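Local structure of Glucanase/chitosanase (Paenibacillus fukuinensis, 4ZY9) at residues Y75-S80 with T91-T96; V60-L65 with D104-A109; S18-A23 with T37-A42; D46-Y51 with Y126-W131. The protein probably hydrolyses glycosidic bonds in chitosan and glucan as a whole enzyme, of which this chain is one CBM32 module that binds chitosan. The protein carries 1 engineered substitution. One frame throughout, in Å; residues are numbered along the deposited sequence. Where two conformers were deposited one is given.

Contact 1: Y75-S80 with T91-T96; sequences YTIQVS and TVYTTT
A classic beta bulge interrupts the hairpin of strands 75-80 and 90-95, at one margin of a sheet in the CBM32 beta-sandwich: Ile77 faces both Val92 and Tyr93. Ile77 O receives a nearly straight bond from Val92 N at 2.8 Å and a weak one from Tyr93 N at 3.4 Å, while Ile77 N gives its hydrogen to Tyr93 O. Two residues back, Tyr75 and Thr95 form a regular hydrogen-bonded pair. With its CG lodged between the backbone N and the carbonyl carbon (chi1 67°), Tyr75 offers one ring face to a methyl: Thr95 CG2 sits 3.9 Å from the ring centroid, a CH-pi contact. The Tyr93 ring approaches obliquely, its plane turned 50° from that of Tyr75. A water joins Tyr75 OH (2.9 Å), which also bonds to Asp103 OD2, to Tyr93 OH (2.7 Å). Ile77 CG2 adds an apolar touch at 3.7 Å to Val92 CG2. On the other side of the hairpin, Thr76 and Thr94 lie side by side, and Gln78, whose OE1 bonds to Arg116, crosses Thr91. The face of Tyr75, Ile77, Tyr93 and Thr95, mostly rings and aliphatic groups, thus packs on Ile105, whereas the reverse, threonines and a glutamine, is more polar.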
loop_
_atom_site.group_PDB
_atom_site.type_symbol
_atom_site.label_atom_id
_atom_site.label_comp_id
_atom_site.label_asym_id
_atom_site.label_seq_id
_atom_site.Cartn_x
_atom_site.Cartn_y
_atom_site.Cartn_z
ATOM N N TYR A 75 -1.970 -0.458 -10.785
ATOM C CA TYR A 75 -2.019 0.304 -9.498
ATOM C C TYR A 75 -1.166 1.462 -9.587
ATOM O O TYR A 75 -0.256 1.582 -10.488
ATOM C CB TYR A 75 -1.662 -0.555 -8.327
ATOM C CG TYR A 75 -0.192 -1.016 -8.311
ATOM C CD1 TYR A 75 0.713 -0.277 -7.556
ATOM C CD2 TYR A 75 0.211 -2.209 -8.871
ATOM C CE1 TYR A 75 2.060 -0.673 -7.513
ATOM C CE2 TYR A 75 1.533 -2.654 -8.717
ATOM C CZ TYR A 75 2.389 -1.848 -8.001
ATOM O OH TYR A 75 3.738 -2.204 -7.841
ATOM N N THR A 76 -1.371 2.382 -8.669
ATOM C CA THR A 76 -0.476 3.514 -8.434
ATOM C C THR A 76 0.010 3.502 -7.016
ATOM O O THR A 76 -0.646 2.906 -6.098
ATOM C CB THR A 76 -1.190 4.891 -8.699
ATOM O OG1 THR A 76 -2.416 4.905 -7.959
ATOM C CG2 THR A 76 -1.657 4.993 -10.225
ATOM N N ILE A 77 1.113 4.148 -6.808
ATOM C CA ILE A 77 1.598 4.561 -5.482
ATOM C C ILE A 77 1.376 6.029 -5.359
ATOM O O ILE A 77 1.786 6.787 -6.270
ATOM C CB ILE A 77 3.083 4.171 -5.225
ATOM C CG1 ILE A 77 3.295 2.731 -5.406
ATOM C CG2 ILE A 77 3.504 4.681 -3.855
ATOM C CD1 ILE A 77 2.563 1.879 -4.396
ATOM N N GLN A 78 0.751 6.467 -4.288
ATOM C CA GLN A 78 0.408 7.883 -4.100
ATOM C C GLN A 78 0.801 8.358 -2.754
ATOM O O GLN A 78 0.873 7.555 -1.788
ATOM C CB GLN A 78 -1.076 8.097 -4.298
ATOM C CG GLN A 78 -1.621 7.476 -5.572
ATOM C CD GLN A 78 -3.099 7.649 -5.720
ATOM O OE1 GLN A 78 -3.771 7.890 -4.718
ATOM N NE2 GLN A 78 -3.674 7.275 -6.882
ATOM N N VAL A 79 1.086 9.645 -2.593
ATOM C CA VAL A 79 1.470 10.214 -1.320
ATOM C C VAL A 79 0.578 11.427 -1.049
ATOM O O VAL A 79 0.203 12.160 -1.971
ATOM C CB VAL A 79 2.961 10.589 -1.306
ATOM C CG1 VAL A 79 3.838 9.302 -1.334
ATOM C CG2 VAL A 79 3.386 11.567 -2.384
ATOM N N SER A 80 0.448 11.688 0.234
ATOM C CA SER A 80 -0.273 12.909 0.704
ATOM C C SER A 80 0.453 13.471 1.929
ATOM O O SER A 80 0.876 12.730 2.813
ATOM C CB SER A 80 -1.717 12.564 1.061
ATOM O OG SER A 80 -2.326 13.669 1.797
ATOM N N THR A 91 0.341 11.050 -7.367
ATOM C CA THR A 91 0.886 9.813 -7.851
ATOM C C THR A 91 2.347 9.857 -8.092
ATOM O O THR A 91 2.807 10.834 -8.734
ATOM C CB THR A 91 0.116 9.373 -9.130
ATOM O OG1 THR A 91 -1.240 9.234 -8.687
ATOM C CG2 THR A 91 0.709 8.177 -9.770
ATOM N N VAL A 92 3.084 8.937 -7.556
ATOM C CA VAL A 92 4.557 8.819 -7.780
ATOM C C VAL A 92 4.939 7.650 -8.605
ATOM O O VAL A 92 6.138 7.629 -9.052
ATOM C CB VAL A 92 5.270 8.873 -6.429
ATOM C CG1 VAL A 92 4.961 10.141 -5.730
ATOM C CG2 VAL A 92 4.996 7.632 -5.604
ATOM N N TYR A 93 4.034 6.744 -8.880
ATOM C CA TYR A 93 4.357 5.582 -9.654
ATOM C C TYR A 93 3.061 5.047 -10.261
ATOM O O TYR A 93 2.043 5.004 -9.456
ATOM C CB TYR A 93 5.009 4.448 -8.864
ATOM C CG TYR A 93 5.211 3.163 -9.600
ATOM C CD1 TYR A 93 6.287 3.068 -10.504
ATOM C CD2 TYR A 93 4.418 2.112 -9.457
ATOM C CE1 TYR A 93 6.504 1.917 -11.190
ATOM C CE2 TYR A 93 4.623 0.904 -10.124
ATOM C CZ TYR A 93 5.700 0.831 -11.014
ATOM O OH TYR A 93 5.920 -0.370 -11.705
ATOM N N THR A 94 3.007 4.663 -11.484
ATOM C CA THR A 94 1.920 4.044 -12.119
ATOM C C THR A 94 2.313 2.771 -12.885
ATOM O O THR A 94 3.369 2.846 -13.645
ATOM C CB THR A 94 1.180 4.961 -13.119
ATOM O OG1 THR A 94 0.847 6.173 -12.504
ATOM C CG2 THR A 94 0.060 4.313 -13.810
ATOM N N THR A 95 1.603 1.656 -12.830
ATOM C CA THR A 95 1.815 0.567 -13.750
ATOM C C THR A 95 0.515 0.053 -14.194
ATOM O O THR A 95 -0.526 0.141 -13.496
ATOM C CB THR A 95 2.633 -0.562 -13.120
ATOM O OG1 THR A 95 2.919 -1.496 -14.111
ATOM C CG2 THR A 95 1.882 -1.302 -11.941
ATOM N N THR A 96 0.480 -0.523 -15.416
ATOM C CA THR A 96 -0.585 -1.342 -15.884
ATOM C C THR A 96 -0.144 -2.746 -16.218
ATOM O O THR A 96 -0.918 -3.508 -16.759
ATOM C CB THR A 96 -1.307 -0.718 -17.087
ATOM O OG1 THR A 96 -0.330 -0.646 -18.168
ATOM C CG2 THR A 96 -1.906 0.692 -16.725
HETATM O O HOH W 1 5.157 -2.532 -10.345
#

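Contact 2: V60-L65 with D104-A109; sequences VNRVKL and DITFTA
Strands 57-67 and 102-107 illustrate how an antiparallel pair in the second sheet of a beta-sandwich combines three kinds of contact, with Val63 and Ile105 as its central hydrogen-bonded pair. The backbone bonds come first: Val63 N reaches Ile105 O at 2.9 Å and Ile105 N returns to Val63 O at 2.8 Å, followed by Phe107 N to Asn61 O at 2.8 Å. Beyond Phe107 the segment 104-109 turns a corner at Thr108, and Ala109 CA makes a CH...O contact with Val60 O. Packing is next. The Phe107 ring lies flat against the backbone opposite, with Asn61 C 3.6 Å above its plane and over its centre; its rim approaches Val60 CG2 and Val63 CG2. Charge lies on the face shared by Arg62, Lys64, Asp104 and Thr106. Arg62, extended from CG to NE with CG anti to the backbone N (chi1 166°), reaches diagonally from its own partner Thr106 to Asp104, which lies across from Lys64; it also makes a cation-pi contact with Tyr136. The salt bridge is side-on and bidentate, its two planes only 21° apart: NH2 meets Asp104 OD2 at 2.9 Å, somewhat out of plane, while Arg62 NE points almost straight at the syn lone pair of Asp104 OD1, 2.8 Å away.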
loop_
_atom_site.group_PDB
_atom_site.type_symbol
_atom_site.label_atom_id
_atom_site.label_comp_id
_atom_site.label_asym_id
_atom_site.label_seq_id
_atom_site.Cartn_x
_atom_site.Cartn_y
_atom_site.Cartn_z
ATOM N N VAL A 60 10.027 10.465 2.094
ATOM C CA VAL A 60 9.837 9.154 1.530
ATOM C C VAL A 60 10.303 9.124 0.089
ATOM O O VAL A 60 10.096 10.094 -0.724
ATOM C CB VAL A 60 8.406 8.657 1.620
ATOM C CG1 VAL A 60 7.767 8.794 2.938
ATOM C CG2 VAL A 60 7.604 9.442 0.729
ATOM N N ASN A 61 10.999 8.022 -0.314
ATOM C CA ASN A 61 11.429 7.850 -1.668
ATOM C C ASN A 61 11.264 6.464 -2.197
ATOM O O ASN A 61 11.694 6.162 -3.325
ATOM C CB ASN A 61 12.845 8.343 -1.824
ATOM C CG ASN A 61 13.832 7.441 -1.125
ATOM O OD1 ASN A 61 13.549 6.483 -0.483
ATOM N ND2 ASN A 61 15.135 7.807 -1.278
ATOM N N ARG A 62 10.691 5.508 -1.424
ATOM C CA ARG A 62 10.671 4.117 -1.871
ATOM C C ARG A 62 9.506 3.372 -1.206
ATOM O O ARG A 62 9.249 3.604 -0.009
ATOM C CB ARG A 62 12.002 3.454 -1.612
ATOM C CG ARG A 62 12.025 2.002 -1.703
ATOM C CD ARG A 62 13.364 1.310 -1.292
ATOM N NE ARG A 62 13.314 -0.134 -1.294
ATOM C CZ ARG A 62 13.851 -0.882 -0.333
ATOM N NH1 ARG A 62 14.593 -0.392 0.626
ATOM N NH2 ARG A 62 13.685 -2.220 -0.401
ATOM N N VAL A 63 8.870 2.502 -1.954
ATOM C CA VAL A 63 7.849 1.615 -1.398
ATOM C C VAL A 63 8.134 0.227 -1.870
ATOM O O VAL A 63 8.450 -0.014 -3.070
ATOM C CB VAL A 63 6.435 1.987 -1.913
ATOM C CG1 VAL A 63 5.380 0.946 -1.595
ATOM C CG2 VAL A 63 5.976 3.269 -1.278
ATOM N N LYS A 64 8.085 -0.740 -0.949
ATOM C CA LYS A 64 8.178 -2.168 -1.296
ATOM C C LYS A 64 6.873 -2.871 -0.973
ATOM O O LYS A 64 6.337 -2.776 0.172
ATOM C CB LYS A 64 9.355 -2.820 -0.596
ATOM C CG LYS A 64 9.553 -4.240 -1.047
ATOM C CD LYS A 64 10.758 -4.899 -0.236
ATOM C CE LYS A 64 10.745 -6.417 -0.198
ATOM N NZ LYS A 64 11.501 -7.229 0.795
ATOM N N LEU A 65 6.330 -3.571 -1.922
ATOM C CA LEU A 65 5.104 -4.385 -1.808
ATOM C C LEU A 65 5.407 -5.858 -1.905
ATOM O O LEU A 65 6.118 -6.273 -2.900
ATOM C CB LEU A 65 4.123 -4.023 -2.827
ATOM C CG LEU A 65 3.727 -2.521 -2.912
ATOM C CD1 LEU A 65 2.790 -2.264 -4.061
ATOM C CD2 LEU A 65 3.049 -2.050 -1.631
ATOM N N ASP A 104 9.171 -3.341 -5.941
ATOM C CA ASP A 104 9.993 -2.422 -5.112
ATOM C C ASP A 104 10.250 -1.197 -5.963
ATOM O O ASP A 104 10.866 -1.388 -7.090
ATOM C CB ASP A 104 11.228 -3.169 -4.630
ATOM C CG ASP A 104 11.989 -2.455 -3.568
ATOM O OD1 ASP A 104 11.862 -1.255 -3.391
ATOM O OD2 ASP A 104 12.852 -3.084 -3.008
ATOM N N ILE A 105 9.797 -0.040 -5.570
ATOM C CA ILE A 105 9.733 1.159 -6.366
ATOM C C ILE A 105 10.375 2.292 -5.685
ATOM O O ILE A 105 10.075 2.580 -4.545
ATOM C CB ILE A 105 8.256 1.550 -6.670
ATOM C CG1 ILE A 105 7.450 0.377 -7.253
ATOM C CG2 ILE A 105 8.166 2.808 -7.511
ATOM C CD1 ILE A 105 6.140 0.119 -6.562
ATOM N N THR A 106 11.315 2.972 -6.385
ATOM C CA THR A 106 11.986 4.158 -5.894
ATOM C C THR A 106 11.568 5.406 -6.741
ATOM O O THR A 106 11.401 5.234 -7.975
ATOM C CB THR A 106 13.508 3.908 -5.892
ATOM O OG1 THR A 106 13.818 2.980 -4.850
ATOM C CG2 THR A 106 14.251 5.166 -5.546
ATOM N N PHE A 107 11.384 6.500 -6.111
ATOM C CA PHE A 107 10.914 7.737 -6.753
ATOM C C PHE A 107 11.649 8.924 -6.174
ATOM O O PHE A 107 12.310 8.820 -5.168
ATOM C CB PHE A 107 9.385 7.878 -6.681
ATOM C CG PHE A 107 8.771 7.521 -5.349
ATOM C CD1 PHE A 107 8.413 6.265 -5.057
ATOM C CD2 PHE A 107 8.677 8.488 -4.426
ATOM C CE1 PHE A 107 7.866 6.005 -3.822
ATOM C CE2 PHE A 107 8.127 8.216 -3.184
ATOM C CZ PHE A 107 7.790 6.941 -2.887
ATOM N N THR A 108 11.546 10.071 -6.811
ATOM C CA THR A 108 12.170 11.262 -6.278
ATOM C C THR A 108 11.568 11.621 -4.945
ATOM O O THR A 108 10.289 11.515 -4.760
ATOM C CB THR A 108 12.060 12.455 -7.225
ATOM O OG1 THR A 108 10.772 12.651 -7.652
ATOM C CG2 THR A 108 13.045 12.199 -8.440
ATOM N N ALA A 109 12.327 12.060 -4.016
ATOM C CA ALA A 109 11.845 12.159 -2.657
ATOM C C ALA A 109 10.706 13.167 -2.477
ATOM O O ALA A 109 10.610 14.262 -3.131
ATOM C CB ALA A 109 12.938 12.648 -1.751
#

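Contact 3: S18-A23 with T37-A42; sequences SSIEGA and TRWASA
Trp39, on the short strand 39-40 of the beta-sandwich, presents the edge of its indole to the loop 18-23, which follows strand 14-17. Ring and peptide meet in plane: NE1 donates to Ser19 O at 3.0 Å, within the carbonyl plane of Ser19 and only 9° from the plane of the indole. Chi1 of 167°, with CG anti to the backbone N, carries the ring out to this position, and Ile20 CG2 lies along the same edge, 4.0 Å from Trp39 CD1. Ser19 holds the segment 37-42 a second time through its hydroxyl, since Ala42 N donates to Ser19 OG at 2.8 Å. Two residues further along the loop, Glu21 N bonds to Ala40 O at 2.8 Å, so three hydrogen bonds tie the irregular loop down. Glu21, its side chain extended, runs alongside Ala40, bringing OE2 near Ala40 CB and toward Arg38 without direct contact of the charges. One water bridges Glu21 OE2 and Arg38 NH2; a second, 2.7 Å from Glu21 OE2, donates to it and to Ser41 O. Ser41 turns its side chain the other way, where OG is met by Tyr128 N and itself donates to Ala42 O at 2.7 Å, from above that carbonyl's plane.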
loop_
_atom_site.group_PDB
_atom_site.type_symbol
_atom_site.label_atom_id
_atom_site.label_comp_id
_atom_site.label_asym_id
_atom_site.label_seq_id
_atom_site.Cartn_x
_atom_site.Cartn_y
_atom_site.Cartn_z
ATOM N N SER A 18 -9.790 0.481 1.708
ATOM C CA SER A 18 -11.100 0.632 1.168
ATOM C C SER A 18 -12.030 -0.504 1.637
ATOM O O SER A 18 -13.251 -0.233 1.827
ATOM C CB SER A 18 -11.030 0.478 -0.373
ATOM O OG SER A 18 -10.243 -0.626 -0.738
ATOM N N SER A 19 -11.589 -1.692 1.884
ATOM C CA SER A 19 -12.405 -2.804 2.351
ATOM C C SER A 19 -11.454 -3.848 2.919
ATOM O O SER A 19 -10.191 -3.820 2.605
ATOM C CB SER A 19 -13.257 -3.418 1.291
ATOM O OG SER A 19 -12.488 -4.057 0.319
ATOM N N ILE A 20 -12.003 -4.816 3.635
ATOM C CA ILE A 20 -11.271 -5.961 4.060
ATOM C C ILE A 20 -12.114 -7.196 3.778
ATOM O O ILE A 20 -13.382 -7.120 3.745
ATOM C CB ILE A 20 -10.832 -5.949 5.563
ATOM C CG1 ILE A 20 -12.056 -6.028 6.500
ATOM C CG2 ILE A 20 -9.935 -4.720 5.824
ATOM C CD1 ILE A 20 -11.585 -6.148 7.895
ATOM N N GLU A 21 -11.513 -8.318 3.589
ATOM C CA GLU A 21 -12.193 -9.549 3.298
ATOM C C GLU A 21 -12.992 -9.988 4.513
ATOM O O GLU A 21 -14.145 -10.537 4.279
ATOM C CB GLU A 21 -11.199 -10.646 2.895
ATOM C CG GLU A 21 -11.869 -11.902 2.330
ATOM C CD GLU A 21 -10.845 -12.999 2.187
ATOM O OE1 GLU A 21 -10.840 -14.049 2.904
ATOM O OE2 GLU A 21 -9.982 -12.844 1.351
ATOM N N GLY A 22 -12.492 -9.805 5.701
ATOM C CA GLY A 22 -13.119 -10.253 6.986
ATOM C C GLY A 22 -12.106 -10.045 8.055
ATOM O O GLY A 22 -10.952 -9.669 7.799
ATOM N N ALA A 23 -12.479 -10.428 9.273
ATOM C CA ALA A 23 -11.580 -10.511 10.354
ATOM C C ALA A 23 -10.381 -11.366 10.081
ATOM O O ALA A 23 -10.504 -12.459 9.571
ATOM C CB ALA A 23 -12.300 -10.986 11.623
ATOM N N THR A 37 0.982 -12.874 7.674
ATOM C CA THR A 37 -0.313 -12.190 7.829
ATOM C C THR A 37 -0.427 -11.241 6.624
ATOM O O THR A 37 0.592 -10.816 6.044
ATOM C CB THR A 37 -0.328 -11.327 9.085
ATOM O OG1 THR A 37 0.750 -10.325 8.937
ATOM C CG2 THR A 37 -0.229 -12.078 10.310
ATOM N N ARG A 38 -1.643 -10.966 6.216
ATOM C CA ARG A 38 -1.862 -10.046 5.069
ATOM C C ARG A 38 -3.153 -9.278 5.214
ATOM O O ARG A 38 -4.125 -9.772 5.817
ATOM C CB ARG A 38 -1.889 -10.897 3.779
ATOM C CG ARG A 38 -2.972 -12.007 3.683
ATOM C CD ARG A 38 -2.703 -12.864 2.519
ATOM N NE ARG A 38 -3.615 -14.015 2.546
ATOM C CZ ARG A 38 -4.784 -14.100 1.931
ATOM N NH1 ARG A 38 -5.181 -13.148 1.076
ATOM N NH2 ARG A 38 -5.523 -15.191 2.047
ATOM N N TRP A 39 -3.141 -8.062 4.670
ATOM C CA TRP A 39 -4.395 -7.416 4.288
ATOM C C TRP A 39 -4.949 -8.143 3.087
ATOM O O TRP A 39 -4.198 -8.493 2.157
ATOM C CB TRP A 39 -4.121 -5.958 3.907
ATOM C CG TRP A 39 -5.248 -5.319 3.225
ATOM C CD1 TRP A 39 -6.542 -5.055 3.800
ATOM C CD2 TRP A 39 -5.310 -4.822 1.884
ATOM N NE1 TRP A 39 -7.316 -4.462 2.865
ATOM C CE2 TRP A 39 -6.622 -4.274 1.680
ATOM C CE3 TRP A 39 -4.405 -4.760 0.807
ATOM C CZ2 TRP A 39 -7.006 -3.620 0.526
ATOM C CZ3 TRP A 39 -4.792 -4.179 -0.337
ATOM C CH2 TRP A 39 -6.079 -3.607 -0.494
ATOM N N ALA A 40 -6.261 -8.290 3.038
ATOM C CA ALA A 40 -6.946 -8.737 1.786
ATOM C C ALA A 40 -8.213 -7.885 1.705
ATOM O O ALA A 40 -8.939 -7.755 2.736
ATOM C CB ALA A 40 -7.283 -10.215 1.847
ATOM N N SER A 41 -8.504 -7.360 0.552
ATOM C CA SER A 41 -9.711 -6.536 0.342
ATOM C C SER A 41 -10.907 -7.442 0.130
ATOM O O SER A 41 -10.809 -8.657 -0.057
ATOM C CB SER A 41 -9.491 -5.711 -0.987
ATOM O OG SER A 41 -9.569 -6.459 -2.134
ATOM N N ALA A 42 -12.093 -6.805 0.033
ATOM C CA ALA A 42 -13.204 -7.524 -0.541
ATOM C C ALA A 42 -12.899 -7.994 -1.901
ATOM O O ALA A 42 -12.116 -7.339 -2.603
ATOM C CB ALA A 42 -14.455 -6.641 -0.560
HETATM O O HOH W 2 -9.634 -11.099 -0.671
HETATM O O HOH W 3 -7.881 -14.226 0.585
#

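Contact 4: D46-Y51 with Y126-W131; sequences DPQWIY and YGYSLW
The backbones of 46-51 and 126-131 run in roughly the same direction, 23° apart, but belong to opposing sheets of the beta-sandwich, and they diverge from 6.9 Å between Gln48 CA and Tyr128 CA to 9.4 Å between Ile50 CA and Leu130 CA. At such spacing the segments meet through side chains, as expected for face-to-face packing of sheets. Tyr128 does most of this work. With CG anti to the carbonyl carbon, its ring reaches across to the opposite segment and lays one flank along Gln48, whose CB and CG both rest near Tyr128 CD1. The closer of these, Gln48 CG, stands 3.3 Å from Tyr128 CD1, a tight carbon-carbon contact made obliquely to the ring. Past this point the Gln48 chain bends at chi2 and leads its amide away. Further into the interior, Ile50 and Leu130 continue the apolar seam, Ile50 CG2 touching Leu130 CD1 at 3.9 Å. Trp39 packs on Ile50, Tyr128 and Leu130 alike, completing this corner of the core.

At the outer end the seam becomes polar. Asp46 lies just before the cis peptide bond to Pro47, and its OD1 serves both Tyr128 OH and, in a salt bridge, Arg122 NE; the arginine probably favours the ionised carboxylate. Carboxylate and phenol ring stand almost perpendicular, 89° apart. Asp46 OD1 lies near the ring plane at its edge and accepts a hydrogen bond from Tyr128 OH at 2.6 Å, the hydroxyl lying 36° out of the carboxylate plane.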
loop_
_atom_site.group_PDB
_atom_site.type_symbol
_atom_site.label_atom_id
_atom_site.label_comp_id
_atom_site.label_asym_id
_atom_site.label_seq_id
_atom_site.Cartn_x
_atom_site.Cartn_y
_atom_site.Cartn_z
ATOM N N ASP A 46 -13.425 -3.530 -8.202
ATOM C CA ASP A 46 -12.391 -2.528 -8.438
ATOM C C ASP A 46 -12.932 -1.157 -8.231
ATOM O O ASP A 46 -14.160 -0.939 -8.568
ATOM C CB ASP A 46 -11.894 -2.657 -9.894
ATOM C CG ASP A 46 -11.343 -4.032 -10.161
ATOM O OD1 ASP A 46 -10.451 -4.488 -9.391
ATOM O OD2 ASP A 46 -11.796 -4.699 -11.095
ATOM N N PRO A 47 -12.211 -0.181 -7.766
ATOM C CA PRO A 47 -10.826 -0.306 -7.276
ATOM C C PRO A 47 -10.793 -0.730 -5.839
ATOM O O PRO A 47 -11.814 -0.850 -5.152
ATOM C CB PRO A 47 -10.299 1.146 -7.398
ATOM C CG PRO A 47 -11.541 1.997 -6.979
ATOM C CD PRO A 47 -12.713 1.208 -7.589
ATOM N N GLN A 48 -9.621 -0.990 -5.308
ATOM C CA GLN A 48 -9.349 -1.116 -3.890
ATOM C C GLN A 48 -8.113 -0.393 -3.524
ATOM O O GLN A 48 -7.256 -0.158 -4.387
ATOM C CB GLN A 48 -9.251 -2.576 -3.432
ATOM C CG GLN A 48 -10.459 -3.388 -3.774
ATOM C CD GLN A 48 -11.741 -3.080 -2.990
ATOM O OE1 GLN A 48 -12.866 -3.484 -3.472
ATOM N NE2 GLN A 48 -11.644 -2.583 -1.825
ATOM N N TRP A 49 -7.900 -0.046 -2.314
ATOM C CA TRP A 49 -6.709 0.762 -1.860
ATOM C C TRP A 49 -6.383 0.493 -0.451
ATOM O O TRP A 49 -7.272 0.072 0.351
ATOM C CB TRP A 49 -6.899 2.259 -2.206
ATOM C CG TRP A 49 -8.111 2.901 -1.606
ATOM C CD1 TRP A 49 -9.277 3.174 -2.274
ATOM C CD2 TRP A 49 -8.330 3.262 -0.246
ATOM N NE1 TRP A 49 -10.189 3.718 -1.454
ATOM C CE2 TRP A 49 -9.672 3.847 -0.197
ATOM C CE3 TRP A 49 -7.568 3.251 0.877
ATOM C CZ2 TRP A 49 -10.240 4.310 0.999
ATOM C CZ3 TRP A 49 -8.205 3.685 2.122
ATOM C CH2 TRP A 49 -9.473 4.214 2.129
ATOM N N ILE A 50 -5.154 0.808 -0.060
ATOM C CA ILE A 50 -4.716 0.751 1.287
ATOM C C ILE A 50 -3.724 1.843 1.504
ATOM O O ILE A 50 -2.840 2.041 0.626
ATOM C CB ILE A 50 -4.136 -0.645 1.635
ATOM C CG1 ILE A 50 -3.679 -0.724 3.104
ATOM C CG2 ILE A 50 -3.021 -1.063 0.674
ATOM C CD1 ILE A 50 -3.514 -2.124 3.548
ATOM N N TYR A 51 -3.768 2.564 2.598
ATOM C CA TYR A 51 -2.768 3.536 2.924
ATOM C C TYR A 51 -2.313 3.394 4.342
ATOM O O TYR A 51 -3.006 2.782 5.209
ATOM C CB TYR A 51 -3.149 5.036 2.659
ATOM C CG TYR A 51 -4.237 5.630 3.499
ATOM C CD1 TYR A 51 -4.028 6.047 4.803
ATOM C CD2 TYR A 51 -5.473 5.852 2.990
ATOM C CE1 TYR A 51 -5.040 6.680 5.527
ATOM C CE2 TYR A 51 -6.493 6.497 3.729
ATOM C CZ TYR A 51 -6.209 6.869 4.965
ATOM O OH TYR A 51 -7.228 7.524 5.691
ATOM N N TYR A 126 -10.018 -12.469 -7.833
ATOM C CA TYR A 126 -10.327 -12.424 -6.393
ATOM C C TYR A 126 -10.309 -10.964 -5.967
ATOM O O TYR A 126 -11.038 -10.164 -6.565
ATOM C CB TYR A 126 -9.422 -13.358 -5.567
ATOM C CG TYR A 126 -9.486 -14.768 -6.105
ATOM C CD1 TYR A 126 -10.669 -15.415 -6.162
ATOM C CD2 TYR A 126 -8.423 -15.347 -6.769
ATOM C CE1 TYR A 126 -10.770 -16.706 -6.748
ATOM C CE2 TYR A 126 -8.489 -16.625 -7.383
ATOM C CZ TYR A 126 -9.659 -17.298 -7.366
ATOM O OH TYR A 126 -9.841 -18.539 -7.911
ATOM N N GLY A 127 -9.542 -10.607 -4.902
ATOM C CA GLY A 127 -9.441 -9.223 -4.476
ATOM C C GLY A 127 -7.982 -8.696 -4.728
ATOM O O GLY A 127 -7.330 -9.080 -5.707
ATOM N N TYR A 128 -7.548 -7.891 -3.770
ATOM C CA TYR A 128 -6.231 -7.320 -3.688
ATOM C C TYR A 128 -5.649 -7.723 -2.348
ATOM O O TYR A 128 -6.375 -7.541 -1.330
ATOM C CB TYR A 128 -6.224 -5.810 -3.833
ATOM C CG TYR A 128 -6.767 -5.236 -5.088
ATOM C CD1 TYR A 128 -8.133 -5.186 -5.375
ATOM C CD2 TYR A 128 -5.886 -4.666 -6.009
ATOM C CE1 TYR A 128 -8.600 -4.609 -6.554
ATOM C CE2 TYR A 128 -6.394 -4.122 -7.130
ATOM C CZ TYR A 128 -7.727 -4.089 -7.424
ATOM O OH TYR A 128 -8.150 -3.498 -8.649
ATOM N N SER A 129 -4.424 -8.245 -2.294
ATOM C CA SER A 129 -3.898 -8.675 -0.986
ATOM C C SER A 129 -2.383 -8.557 -0.905
ATOM O O SER A 129 -1.658 -8.888 -1.839
ATOM C CB SER A 129 -4.297 -10.126 -0.757
ATOM O OG SER A 129 -3.870 -10.595 0.468
ATOM N N LEU A 130 -1.936 -7.971 0.217
ATOM C CA LEU A 130 -0.557 -7.649 0.512
ATOM C C LEU A 130 -0.127 -8.289 1.811
ATOM O O LEU A 130 -0.729 -7.966 2.857
ATOM C CB LEU A 130 -0.332 -6.170 0.601
ATOM C CG LEU A 130 -0.362 -5.398 -0.702
ATOM C CD1 LEU A 130 -0.619 -3.938 -0.515
ATOM C CD2 LEU A 130 0.911 -5.642 -1.535
ATOM N N TRP A 131 0.945 -9.103 1.796
ATOM C CA TRP A 131 1.615 -9.510 2.984
ATOM C C TRP A 131 2.258 -8.374 3.717
ATOM O O TRP A 131 2.236 -8.308 4.957
ATOM C CB TRP A 131 2.698 -10.631 2.671
ATOM C CG TRP A 131 2.236 -11.842 1.965
ATOM C CD1 TRP A 131 2.555 -12.143 0.700
ATOM C CD2 TRP A 131 1.464 -12.955 2.512
ATOM N NE1 TRP A 131 2.006 -13.367 0.391
ATOM C CE2 TRP A 131 1.278 -13.844 1.463
ATOM C CE3 TRP A 131 0.859 -13.216 3.748
ATOM C CZ2 TRP A 131 0.610 -15.065 1.674
ATOM C CZ3 TRP A 131 0.166 -14.404 3.871
ATOM C CH2 TRP A 131 0.006 -15.250 2.816
#

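The four contacts divide between pairing within a sheet and joining parts of the sandwich. Contacts 1 and 2 are antiparallel strand pairs in different sheets, each partly buried; they pack together where Tyr93 and Tyr75 touch Ile105 and Val92 touches Phe107. Their polar faces differ, built of uncharged side chains within contact 1, ionic in contact 2. Contact 4, the buried one, bridges the sheets by side chains: it shares one with contact 1 and the other with contacts 2 and 3, where strand 129-136 neighbours both 57-67 and 39-40. Contact 3, partly buried and about 23 Å between centres from contact 2, relies on isolated hydrogen bonds and waters; it adjoins contact 4 through Ser129 OG at Trp39 O.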